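Local atomic coordinates of 6-aminohexanoate-cyclic-dimer hydrolase (Arthrobacter sp., PDB entry 3A2Q), a protein that hydrolyses the cyclic dimer of 6-aminohexanoate, a by-product of nylon-6 manufacture, to the linear dimer. Residues Q105-A110 and D227-H232; P189-I194 and A209-L214; G261-N266 and D297-A302. The protein carries 1 engineered substitution. All coordinates share one frame; numbering follows the deposited sequence.

Overall arrangement
Following the chain from the N terminus, the first segment met is 105-110, on helix 102-110; contact 1 closes when the chain comes back to it at the end of helix 219-229. Within that long loop lies contact 2: the loop 189-194 after strand 185-188 meets 209-214, which includes the start of strand 211-216, closing a much shorter loop. Helix 219-229 comes directly after that strand, and contacts 1 and 2 touch, G231 N lying 3.0 Å from R193 O, a probable hydrogen bond. Contact 3 follows in series, joining the ends of strands 259-262 and 294-297 at one border of the mixed sheet that contact 2 also reaches. The centres of contacts 2 and 3 are about 23 Å apart.

Contact 1 (Q105-A110 and D227-H232); sequences QRMRAA and DVVSGH
R106 on helix 102-110 faces V229 at the end of helix 219-229, their CA atoms 5.7 Å apart, and S230 is the first residue to leave the helical conformation. The R106 side chain curls round V228 O, with its bend at chi2 (-62°) turning the guanidinium to the end of the neighbouring helix. There NH1 grips two backbone oxygens: V228 O at 2.9 Å, somewhat out of the guanidinium plane, and S230 O, also at 2.9 Å, in that plane and on the straighter bond (162°). NH2 adds a weak bond to S230 O. The arginine meets carbonyls at a helix C-terminus, whose partial negative charge would probably help to hold the guanidinium, although R233 brings a like charge close to NE. This joins two helices of the amidase fold, and the second of them also packs on I194 through V229. Deeper in, the contact is apolar. V228 CG1, anti to the backbone N (chi1 178°), reaches the first helix and sits 3.5 Å from A110 CB. The bent chain of M107 puts SD 3.8 Å from V229 CG1 and crosses V228 at about a right angle.

Contact 2 (P189-I194 and A209-L214); sequences PTRGRI and AAHEGL
H211 places its ring against the backbone of P189-R191, where the chain leaves strand 185-188 of the amidase core sheet for a type II beta turn, T190 to R193, before returning as strand 211-216. Ahead of the strand, A209 O accepts a hydrogen bond from H211 ND1 (2.8 Å); the oxygen lies in the imidazole plane, while ND1 stands well above the carbonyl plane; N429 ND2 binds the same oxygen. The far side of the imidazole meets the first segment: CD2 comes to 3.2 Å from P189 O, and NE2 to 3.5 Å from R191 CB. R191 leads past the ring to bond G208 O through NE. An alanine at H211 is likely to open a gap beneath the turn and to cost A209 O the imidazole donor. Next, E212 sets CB 3.8 Å from I194 CG2, crossing it at about a right angle, while its chain bends at chi2 (-46°) and carries the carboxylate to a hydrogen bond with H167 NE2. K72, a charge-relay residue by similarity, has its side chain about 7 Å from that of E212. P189 CD packs against the end of the E212 carbonyl and near G213 CA. L214 receives I194 CD1 at its CG, 4.0 Å away, with F103 packing on both. Between the backbones a water donates to I194 O at 2.7 Å and accepts from E212 N at 2.9 Å.

Contact 3 (G261-N266 and D297-A302); sequences GVLTHN and DAYPEA
Y299 offers one ring face to L263, whose CD1 stands 3.6 Å above the plane, displaced toward the rim, in a CH-pi contact 4.0 Å from the ring centroid. The leucine swings CG to the far side from its amide nitrogen (chi1 176°), which carries CD1 over the ring. Along the CE2 side of the tyrosine comes H265, its imidazole edge turned to the phenol: CE1 lies 3.5 Å from Y299 CE2, and the hydroxyl OH lies in the imidazole plane. The rings are oblique, their planes at 72° and their centroids 5.3 Å apart. The side chains of V262 and D297 run alongside each other; the carboxylate of D297 forms a salt bridge with R282 of helix 275-290, which V262 also touches. The backbones meet through a weak bond of 3.4 Å from A298 N to V262 O, and the touching parts, 261-265 and 297-299, run at 89° to each other. Helix 275-290 links the parallel neighbours 259-262 and 294-297 as a beta-alpha-beta crossover, and the contact joins the ends of these two strands and the loops that follow them, at the 294-297 border of the amidase sheet.

Contact 1 (Q105-A110 and D227-H232)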
loop_
_atom_site.group_PDB
_atom_site.type_symbol
_atom_site.label_atom_id
_atom_site.label_comp_id
_atom_site.label_asym_id
_atom_site.label_seq_id
_atom_site.Cartn_x
_atom_site.Cartn_y
_atom_site.Cartn_z
ATOM N N GLN A 105 -1.029 -18.137 1.970
ATOM C CA GLN A 105 -0.436 -19.464 1.806
ATOM C C GLN A 105 0.993 -19.359 1.292
ATOM O O GLN A 105 1.883 -20.070 1.761
ATOM C CB GLN A 105 -1.260 -20.305 0.832
ATOM C CG GLN A 105 -2.708 -20.495 1.240
ATOM C CD GLN A 105 -3.449 -21.420 0.297
ATOM O OE1 GLN A 105 -3.339 -21.298 -0.923
ATOM N NE2 GLN A 105 -4.217 -22.346 0.857
ATOM N N ARG A 106 1.205 -18.471 0.322
ATOM C CA ARG A 106 2.524 -18.260 -0.266
ATOM C C ARG A 106 3.544 -17.788 0.770
ATOM O O ARG A 106 4.691 -18.231 0.763
ATOM C CB ARG A 106 2.445 -17.230 -1.407
ATOM C CG ARG A 106 1.865 -17.755 -2.724
ATOM C CD ARG A 106 2.729 -18.872 -3.306
ATOM N NE ARG A 106 2.396 -19.167 -4.699
ATOM C CZ ARG A 106 2.730 -18.396 -5.731
ATOM N NH1 ARG A 106 3.414 -17.276 -5.535
ATOM N NH2 ARG A 106 2.375 -18.744 -6.962
ATOM N N MET A 107 3.128 -16.880 1.648
ATOM C CA MET A 107 4.012 -16.356 2.688
ATOM C C MET A 107 4.425 -17.442 3.685
ATOM O O MET A 107 5.597 -17.540 4.065
ATOM C CB MET A 107 3.324 -15.212 3.439
ATOM C CG MET A 107 3.186 -13.917 2.633
ATOM S SD MET A 107 4.776 -13.161 2.233
ATOM C CE MET A 107 5.089 -12.248 3.763
ATOM N N ARG A 108 3.460 -18.251 4.109
ATOM C CA ARG A 108 3.732 -19.326 5.061
ATOM C C ARG A 108 4.673 -20.372 4.468
ATOM O O ARG A 108 5.563 -20.874 5.152
ATOM C CB ARG A 108 2.424 -19.994 5.501
ATOM C CG ARG A 108 2.612 -21.037 6.594
ATOM C CD ARG A 108 1.286 -21.534 7.148
ATOM N NE ARG A 108 0.526 -22.318 6.179
ATOM C CZ ARG A 108 -0.676 -21.983 5.722
ATOM N NH1 ARG A 108 -1.267 -20.869 6.141
ATOM N NH2 ARG A 108 -1.296 -22.769 4.850
ATOM N N ALA A 109 4.474 -20.698 3.193
ATOM C CA ALA A 109 5.317 -21.681 2.522
ATOM C C ALA A 109 6.746 -21.164 2.410
ATOM O O ALA A 109 7.699 -21.945 2.338
ATOM C CB ALA A 109 4.762 -21.987 1.131
ATOM N N ALA A 110 6.889 -19.842 2.399
ATOM C CA ALA A 110 8.198 -19.211 2.293
ATOM C C ALA A 110 8.931 -19.192 3.630
ATOM O O ALA A 110 10.138 -18.964 3.674
ATOM C CB ALA A 110 8.047 -17.788 1.765
ATOM N N ASP A 227 9.126 -12.399 -5.302
ATOM C CA ASP A 227 9.424 -13.761 -5.728
ATOM C C ASP A 227 8.556 -14.755 -4.974
ATOM O O ASP A 227 8.296 -15.859 -5.454
ATOM C CB ASP A 227 10.899 -14.091 -5.489
ATOM C CG ASP A 227 11.829 -13.281 -6.368
ATOM O OD1 ASP A 227 11.405 -12.879 -7.475
ATOM O OD2 ASP A 227 12.988 -13.058 -5.962
ATOM N N VAL A 228 8.103 -14.355 -3.793
ATOM C CA VAL A 228 7.275 -15.216 -2.965
ATOM C C VAL A 228 5.787 -15.213 -3.314
ATOM O O VAL A 228 5.173 -16.276 -3.438
ATOM C CB VAL A 228 7.413 -14.841 -1.462
ATOM C CG1 VAL A 228 6.501 -15.713 -0.612
ATOM C CG2 VAL A 228 8.859 -14.995 -1.018
ATOM N N VAL A 229 5.212 -14.026 -3.500
ATOM C CA VAL A 229 3.779 -13.924 -3.747
ATOM C C VAL A 229 3.275 -13.641 -5.154
ATOM O O VAL A 229 2.072 -13.507 -5.352
ATOM C CB VAL A 229 3.147 -12.858 -2.812
ATOM C CG1 VAL A 229 3.478 -13.174 -1.359
ATOM C CG2 VAL A 229 3.659 -11.464 -3.188
ATOM N N SER A 230 4.167 -13.564 -6.133
ATOM C CA SER A 230 3.743 -13.274 -7.501
ATOM C C SER A 230 3.331 -14.497 -8.324
ATOM O O SER A 230 3.557 -15.639 -7.927
ATOM C CB SER A 230 4.857 -12.517 -8.233
ATOM O OG SER A 230 5.108 -11.268 -7.614
ATOM N N GLY A 231 2.709 -14.246 -9.475
ATOM C CA GLY A 231 2.294 -15.335 -10.345
ATOM C C GLY A 231 0.798 -15.494 -10.530
ATOM O O GLY A 231 0.010 -15.182 -9.634
ATOM N N HIS A 232 0.401 -15.995 -11.698
ATOM C CA HIS A 232 -1.012 -16.205 -12.007
ATOM C C HIS A 232 -1.611 -17.380 -11.237
ATOM O O HIS A 232 -1.055 -18.480 -11.235
ATOM C CB HIS A 232 -1.198 -16.467 -13.504
ATOM C CG HIS A 232 -2.625 -16.687 -13.904
ATOM N ND1 HIS A 232 -3.552 -15.668 -13.949
ATOM C CD2 HIS A 232 -3.296 -17.818 -14.229
ATOM C CE1 HIS A 232 -4.732 -16.161 -14.281
ATOM N NE2 HIS A 232 -4.603 -17.464 -14.455
#

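Contact 2 (P189-I194 and A209-L214)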
loop_
_atom_site.group_PDB
_atom_site.type_symbol
_atom_site.label_atom_id
_atom_site.label_comp_id
_atom_site.label_asym_id
_atom_site.label_seq_id
_atom_site.Cartn_x
_atom_site.Cartn_y
_atom_site.Cartn_z
ATOM N N PRO A 189 2.833 -3.197 -7.191
ATOM C CA PRO A 189 3.368 -3.808 -8.410
ATOM C C PRO A 189 2.469 -3.618 -9.619
ATOM O O PRO A 189 1.426 -2.966 -9.552
ATOM C CB PRO A 189 3.508 -5.283 -8.030
ATOM C CG PRO A 189 2.431 -5.477 -7.011
ATOM C CD PRO A 189 2.472 -4.212 -6.190
ATOM N N THR A 190 2.902 -4.185 -10.735
ATOM C CA THR A 190 2.139 -4.135 -11.972
ATOM C C THR A 190 0.810 -4.834 -11.717
ATOM O O THR A 190 0.754 -5.799 -10.959
ATOM C CB THR A 190 2.876 -4.907 -13.077
ATOM O OG1 THR A 190 4.118 -4.245 -13.354
ATOM C CG2 THR A 190 2.026 -4.988 -14.341
ATOM N N ARG A 191 -0.250 -4.352 -12.349
ATOM C CA ARG A 191 -1.561 -4.972 -12.194
ATOM C C ARG A 191 -1.438 -6.448 -12.583
ATOM O O ARG A 191 -0.837 -6.773 -13.604
ATOM C CB ARG A 191 -2.575 -4.270 -13.109
ATOM C CG ARG A 191 -3.932 -4.966 -13.226
ATOM C CD ARG A 191 -4.830 -4.202 -14.191
ATOM N NE ARG A 191 -5.214 -2.901 -13.650
ATOM C CZ ARG A 191 -5.329 -1.787 -14.366
ATOM N NH1 ARG A 191 -5.083 -1.794 -15.672
ATOM N NH2 ARG A 191 -5.703 -0.662 -13.772
ATOM N N GLY A 192 -1.998 -7.333 -11.764
ATOM C CA GLY A 192 -1.944 -8.751 -12.062
ATOM C C GLY A 192 -0.677 -9.460 -11.623
ATOM O O GLY A 192 -0.464 -10.621 -11.984
ATOM N N ARG A 193 0.173 -8.775 -10.860
ATOM C CA ARG A 193 1.411 -9.388 -10.384
ATOM C C ARG A 193 1.132 -10.287 -9.184
ATOM O O ARG A 193 1.585 -11.432 -9.135
ATOM C CB ARG A 193 2.426 -8.312 -9.976
ATOM C CG ARG A 193 3.765 -8.861 -9.471
ATOM C CD ARG A 193 4.570 -9.519 -10.593
ATOM N NE ARG A 193 4.982 -8.552 -11.609
ATOM C CZ ARG A 193 5.368 -8.882 -12.839
ATOM N NH1 ARG A 193 5.396 -10.156 -13.210
ATOM N NH2 ARG A 193 5.713 -7.936 -13.704
ATOM N N ILE A 194 0.384 -9.759 -8.219
ATOM C CA ILE A 194 0.068 -10.494 -6.994
ATOM C C ILE A 194 -1.403 -10.865 -6.913
ATOM O O ILE A 194 -2.270 -10.002 -7.001
ATOM C CB ILE A 194 0.409 -9.661 -5.737
ATOM C CG1 ILE A 194 1.878 -9.230 -5.782
ATOM C CG2 ILE A 194 0.109 -10.474 -4.475
ATOM C CD1 ILE A 194 2.334 -8.428 -4.563
ATOM N N ALA A 209 -8.257 -1.642 -10.562
ATOM C CA ALA A 209 -7.521 -0.549 -9.933
ATOM C C ALA A 209 -6.904 -0.946 -8.596
ATOM O O ALA A 209 -5.861 -0.409 -8.210
ATOM C CB ALA A 209 -8.430 0.664 -9.743
ATOM N N ALA A 210 -7.535 -1.885 -7.890
ATOM C CA ALA A 210 -7.023 -2.338 -6.593
ATOM C C ALA A 210 -5.954 -3.423 -6.761
ATOM O O ALA A 210 -6.221 -4.486 -7.320
ATOM C CB ALA A 210 -8.166 -2.858 -5.729
ATOM N N HIS A 211 -4.745 -3.133 -6.284
ATOM C CA HIS A 211 -3.610 -4.053 -6.374
ATOM C C HIS A 211 -3.145 -4.449 -4.977
ATOM O O HIS A 211 -3.164 -3.620 -4.067
ATOM C CB HIS A 211 -2.376 -3.380 -7.002
ATOM C CG HIS A 211 -2.570 -2.812 -8.374
ATOM N ND1 HIS A 211 -3.536 -1.872 -8.672
ATOM C CD2 HIS A 211 -1.812 -2.935 -9.490
ATOM C CE1 HIS A 211 -3.356 -1.433 -9.905
ATOM N NE2 HIS A 211 -2.314 -2.060 -10.423
ATOM N N GLU A 212 -2.707 -5.695 -4.802
ATOM C CA GLU A 212 -2.149 -6.090 -3.513
ATOM C C GLU A 212 -0.729 -5.535 -3.572
ATOM O O GLU A 212 -0.098 -5.551 -4.636
ATOM C CB GLU A 212 -2.111 -7.615 -3.337
ATOM C CG GLU A 212 -3.484 -8.269 -3.327
ATOM C CD GLU A 212 -4.474 -7.532 -2.439
ATOM O OE1 GLU A 212 -5.507 -7.068 -2.967
ATOM O OE2 GLU A 212 -4.217 -7.417 -1.218
ATOM N N GLY A 213 -0.235 -5.037 -2.440
ATOM C CA GLY A 213 1.091 -4.444 -2.401
ATOM C C GLY A 213 1.972 -4.917 -1.263
ATOM O O GLY A 213 1.555 -5.741 -0.443
ATOM N N LEU A 214 3.180 -4.360 -1.194
ATOM C CA LEU A 214 4.170 -4.774 -0.204
ATOM C C LEU A 214 4.869 -3.636 0.524
ATOM O O LEU A 214 5.142 -2.583 -0.065
ATOM C CB LEU A 214 5.228 -5.632 -0.899
ATOM C CG LEU A 214 4.674 -6.776 -1.752
ATOM C CD1 LEU A 214 5.763 -7.298 -2.677
ATOM C CD2 LEU A 214 4.134 -7.874 -0.848
HETATM O O HOH W 1 -3.323 -7.494 -6.996
#

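Contact 3 (G261-N266 and D297-A302)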
loop_
_atom_site.group_PDB
_atom_site.type_symbol
_atom_site.label_atom_id
_atom_site.label_comp_id
_atom_site.label_asym_id
_atom_site.label_seq_id
_atom_site.Cartn_x
_atom_site.Cartn_y
_atom_site.Cartn_z
ATOM N N GLY A 261 12.194 11.113 -16.460
ATOM C CA GLY A 261 11.470 12.369 -16.456
ATOM C C GLY A 261 11.125 12.668 -15.006
ATOM O O GLY A 261 10.753 11.762 -14.262
ATOM N N VAL A 262 11.260 13.921 -14.589
ATOM C CA VAL A 262 10.950 14.282 -13.214
ATOM C C VAL A 262 9.837 15.320 -13.188
ATOM O O VAL A 262 9.802 16.239 -14.010
ATOM C CB VAL A 262 12.204 14.820 -12.469
ATOM C CG1 VAL A 262 12.808 15.982 -13.223
ATOM C CG2 VAL A 262 11.830 15.246 -11.054
ATOM N N LEU A 263 8.911 15.144 -12.253
ATOM C CA LEU A 263 7.777 16.042 -12.100
ATOM C C LEU A 263 7.848 16.715 -10.734
ATOM O O LEU A 263 7.834 16.036 -9.701
ATOM C CB LEU A 263 6.472 15.248 -12.214
ATOM C CG LEU A 263 5.161 16.011 -11.975
ATOM C CD1 LEU A 263 5.004 17.114 -13.016
ATOM C CD2 LEU A 263 3.980 15.039 -12.049
ATOM N N THR A 264 7.924 18.043 -10.721
ATOM C CA THR A 264 7.989 18.763 -9.456
ATOM C C THR A 264 6.965 19.891 -9.303
ATOM O O THR A 264 7.221 20.906 -8.652
ATOM C CB THR A 264 9.411 19.298 -9.190
ATOM O OG1 THR A 264 9.861 20.066 -10.310
ATOM C CG2 THR A 264 10.369 18.133 -8.954
ATOM N N HIS A 265 5.805 19.709 -9.923
ATOM C CA HIS A 265 4.701 20.659 -9.803
ATOM C C HIS A 265 3.441 19.833 -10.034
ATOM O O HIS A 265 3.528 18.681 -10.462
ATOM C CB HIS A 265 4.808 21.804 -10.830
ATOM C CG HIS A 265 4.466 21.414 -12.237
ATOM N ND1 HIS A 265 5.305 20.662 -13.031
ATOM C CD2 HIS A 265 3.374 21.682 -12.991
ATOM C CE1 HIS A 265 4.744 20.484 -14.214
ATOM N NE2 HIS A 265 3.572 21.093 -14.215
ATOM N N ASN A 266 2.279 20.392 -9.713
ATOM C CA ASN A 266 1.021 19.681 -9.929
ATOM C C ASN A 266 0.533 20.036 -11.328
ATOM O O ASN A 266 0.021 21.130 -11.551
ATOM C CB ASN A 266 -0.020 20.098 -8.896
ATOM C CG ASN A 266 -1.395 19.556 -9.218
ATOM O OD1 ASN A 266 -1.535 18.637 -10.024
ATOM N ND2 ASN A 266 -2.417 20.113 -8.581
ATOM N N ASP A 297 13.262 17.340 -17.107
ATOM C CA ASP A 297 11.982 17.758 -16.555
ATOM C C ASP A 297 10.946 17.393 -17.614
ATOM O O ASP A 297 10.804 18.074 -18.632
ATOM C CB ASP A 297 11.954 19.263 -16.277
ATOM C CG ASP A 297 12.768 19.644 -15.057
ATOM O OD1 ASP A 297 13.211 18.731 -14.333
ATOM O OD2 ASP A 297 12.958 20.854 -14.814
ATOM N N ALA A 298 10.242 16.293 -17.379
ATOM C CA ALA A 298 9.239 15.825 -18.318
ATOM C C ALA A 298 8.286 14.879 -17.612
ATOM O O ALA A 298 8.629 14.279 -16.597
ATOM C CB ALA A 298 9.910 15.114 -19.482
ATOM N N TYR A 299 7.092 14.738 -18.166
ATOM C CA TYR A 299 6.093 13.875 -17.567
ATOM C C TYR A 299 4.976 13.596 -18.561
ATOM O O TYR A 299 4.797 14.331 -19.532
ATOM C CB TYR A 299 5.529 14.562 -16.322
ATOM C CG TYR A 299 4.828 15.870 -16.622
ATOM C CD1 TYR A 299 3.458 15.908 -16.890
ATOM C CD2 TYR A 299 5.534 17.074 -16.631
ATOM C CE1 TYR A 299 2.807 17.112 -17.152
ATOM C CE2 TYR A 299 4.894 18.281 -16.894
ATOM C CZ TYR A 299 3.534 18.294 -17.150
ATOM O OH TYR A 299 2.901 19.494 -17.391
ATOM N N PRO A 300 4.216 12.513 -18.339
ATOM C CA PRO A 300 3.110 12.166 -19.243
ATOM C C PRO A 300 2.081 13.291 -19.229
ATOM O O PRO A 300 1.591 13.665 -18.165
ATOM C CB PRO A 300 2.555 10.870 -18.640
ATOM C CG PRO A 300 3.724 10.296 -17.873
ATOM C CD PRO A 300 4.371 11.514 -17.266
ATOM N N GLU A 301 1.742 13.832 -20.394
ATOM C CA GLU A 301 0.779 14.928 -20.413
ATOM C C GLU A 301 -0.559 14.512 -19.839
ATOM O O GLU A 301 -1.329 15.355 -19.381
ATOM C CB GLU A 301 0.593 15.485 -21.829
ATOM C CG GLU A 301 0.094 14.509 -22.864
ATOM C CD GLU A 301 -0.142 15.185 -24.205
ATOM O OE1 GLU A 301 0.766 15.907 -24.676
ATOM O OE2 GLU A 301 -1.232 14.996 -24.785
ATOM N N ALA A 302 -0.830 13.209 -19.852
ATOM C CA ALA A 302 -2.083 12.692 -19.310
ATOM C C ALA A 302 -2.211 13.043 -17.835
ATOM O O ALA A 302 -3.318 13.144 -17.310
ATOM C CB ALA A 302 -2.149 11.183 -19.491
#